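Local coordinates for protein Pre-mRNA splicing factor PRP8 (Cyanidioschyzon merolae, PDB 6NQI) that is a core spliceosome component, represented here by its RNase H-like domain, and probably binds U2, U5 and U6 snRNAs and pre-mRNA intron sequence during splicing, at residues R158-L162 with W204-E208. Numbering follows the deposited sequence.
Sequences RFLLL and WRRLE
R158 reaches from helix 152-168 to W204 and E208, one turn apart on helix 201-210, joining two helices of the RNase H-like domain by a cation-pi stack and a salt bridge. The segment axes run 46° from parallel and are 11.5 Å apart at closest approach, a gap spanned by long side chains. With CG anti to the backbone N (chi1 -172°), the arginine stretches across before bending at chi3, which lays its guanidinium over one face of the indole, the planes 20° apart. R158 NH1 sits toward the rim of that face, 3.3 Å from W204 CG. At the edge of the guanidinium and near its plane, R158 NE donates to E208 OE2 over 2.7 Å, meeting the oxygen on its anti side and tilted from the carboxylate plane. NH2 has a second carboxylate partner, E201, while W146 makes a further cation-pi contact with R158 and meets the W204 ring edge-to-face. A leucine in place of R158 would probably cost E208 and E201 this positive partner and strip the W204 face of its stacked cation. Beside this polar centre, L162 CD1 approaches W204 CZ3 obliquely at 4.3 Å. One turn along from R158, L161 packs against the helix 201-210 backbone, its CD2 3.7 Å from the carbonyl O of E208.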
loop_
_atom_site.group_PDB
_atom_site.type_symbol
_atom_site.label_atom_id
_atom_site.label_comp_id
_atom_site.label_asym_id
_atom_site.label_seq_id
_atom_site.Cartn_x
_atom_site.Cartn_y
_atom_site.Cartn_z
ATOM N N ARG A 158 1.619 9.233 11.417
ATOM C CA ARG A 158 2.407 10.093 10.546
ATOM C C ARG A 158 2.264 9.658 9.100
ATOM O O ARG A 158 2.045 10.478 8.199
ATOM C CB ARG A 158 3.870 10.038 10.962
ATOM C CG ARG A 158 4.725 11.035 10.252
ATOM C CD ARG A 158 6.145 10.958 10.766
ATOM N NE ARG A 158 6.273 11.359 12.159
ATOM C CZ ARG A 158 7.415 11.306 12.833
ATOM N NH1 ARG A 158 8.513 10.867 12.239
ATOM N NH2 ARG A 158 7.456 11.690 14.100
ATOM N N PHE A 159 2.408 8.355 8.869
ATOM C CA PHE A 159 2.196 7.791 7.544
ATOM C C PHE A 159 0.807 8.149 7.031
ATOM O O PHE A 159 0.654 8.575 5.884
ATOM C CB PHE A 159 2.404 6.281 7.631
ATOM C CG PHE A 159 2.360 5.563 6.334
ATOM C CD1 PHE A 159 3.521 5.393 5.592
ATOM C CD2 PHE A 159 1.186 5.000 5.874
ATOM C CE1 PHE A 159 3.504 4.705 4.408
ATOM C CE2 PHE A 159 1.166 4.307 4.676
ATOM C CZ PHE A 159 2.326 4.164 3.950
ATOM N N LEU A 160 -0.214 8.030 7.881
ATOM C CA LEU A 160 -1.576 8.318 7.433
ATOM C C LEU A 160 -1.741 9.798 7.073
ATOM O O LEU A 160 -2.382 10.136 6.062
ATOM C CB LEU A 160 -2.567 7.893 8.520
ATOM C CG LEU A 160 -4.047 7.671 8.173
ATOM C CD1 LEU A 160 -4.238 6.736 6.990
ATOM C CD2 LEU A 160 -4.776 7.108 9.365
ATOM N N LEU A 161 -1.166 10.690 7.888
ATOM C CA LEU A 161 -1.217 12.124 7.603
ATOM C C LEU A 161 -0.529 12.440 6.284
ATOM O O LEU A 161 -1.006 13.276 5.506
ATOM C CB LEU A 161 -0.565 12.915 8.740
ATOM C CG LEU A 161 -0.483 14.432 8.546
ATOM C CD1 LEU A 161 -1.867 15.035 8.343
ATOM C CD2 LEU A 161 0.226 15.094 9.711
ATOM N N LEU A 162 0.590 11.763 6.018
ATOM C CA LEU A 162 1.292 11.922 4.748
ATOM C C LEU A 162 0.417 11.473 3.594
ATOM O O LEU A 162 0.369 12.139 2.553
ATOM C CB LEU A 162 2.593 11.127 4.761
ATOM C CG LEU A 162 3.716 11.833 5.518
ATOM C CD1 LEU A 162 4.886 10.901 5.732
ATOM C CD2 LEU A 162 4.169 13.093 4.823
ATOM N N TRP A 204 10.649 16.348 11.451
ATOM C CA TRP A 204 9.431 15.551 11.300
ATOM C C TRP A 204 8.268 16.178 12.066
ATOM O O TRP A 204 7.137 16.209 11.573
ATOM C CB TRP A 204 9.683 14.108 11.753
ATOM C CG TRP A 204 10.224 13.205 10.647
ATOM C CD1 TRP A 204 11.371 12.446 10.677
ATOM C CD2 TRP A 204 9.637 12.979 9.359
ATOM N NE1 TRP A 204 11.529 11.767 9.484
ATOM C CE2 TRP A 204 10.480 12.082 8.663
ATOM C CE3 TRP A 204 8.484 13.452 8.725
ATOM C CZ2 TRP A 204 10.204 11.659 7.377
ATOM C CZ3 TRP A 204 8.213 13.029 7.451
ATOM C CH2 TRP A 204 9.066 12.140 6.789
ATOM N N ARG A 205 8.530 16.685 13.273
ATOM C CA ARG A 205 7.491 17.343 14.067
ATOM C C ARG A 205 6.990 18.610 13.379
ATOM O O ARG A 205 5.778 18.828 13.243
ATOM C CB ARG A 205 8.064 17.685 15.444
ATOM C CG ARG A 205 8.410 16.513 16.355
ATOM C CD ARG A 205 9.333 17.013 17.470
ATOM N NE ARG A 205 8.710 17.952 18.399
ATOM C CZ ARG A 205 9.395 18.733 19.228
ATOM N NH1 ARG A 205 10.721 18.693 19.235
ATOM N NH2 ARG A 205 8.761 19.569 20.035
ATOM N N ARG A 206 7.918 19.459 12.932
ATOM C CA ARG A 206 7.516 20.666 12.217
ATOM C C ARG A 206 6.725 20.314 10.967
ATOM O O ARG A 206 5.739 20.981 10.633
ATOM C CB ARG A 206 8.721 21.546 11.890
ATOM C CG ARG A 206 9.502 21.968 13.116
ATOM C CD ARG A 206 10.548 22.998 12.766
ATOM N NE ARG A 206 10.979 23.740 13.949
ATOM C CZ ARG A 206 11.734 24.831 13.906
ATOM N NH1 ARG A 206 12.140 25.308 12.736
ATOM N NH2 ARG A 206 12.073 25.450 15.028
ATOM N N LEU A 207 7.153 19.270 10.258
ATOM C CA LEU A 207 6.449 18.835 9.060
ATOM C C LEU A 207 5.033 18.386 9.388
ATOM O O LEU A 207 4.075 18.772 8.707
ATOM C CB LEU A 207 7.230 17.698 8.417
ATOM C CG LEU A 207 7.767 17.949 7.028
ATOM C CD1 LEU A 207 8.795 16.885 6.701
ATOM C CD2 LEU A 207 6.598 17.910 6.072
ATOM N N GLU A 208 4.884 17.571 10.441
ATOM C CA GLU A 208 3.563 17.153 10.897
ATOM C C GLU A 208 2.675 18.358 11.148
ATOM O O GLU A 208 1.503 18.377 10.753
ATOM C CB GLU A 208 3.679 16.306 12.169
ATOM C CG GLU A 208 3.651 14.798 11.958
ATOM C CD GLU A 208 3.786 13.998 13.261
ATOM O OE1 GLU A 208 3.449 14.528 14.350
ATOM O OE2 GLU A 208 4.227 12.827 13.192
#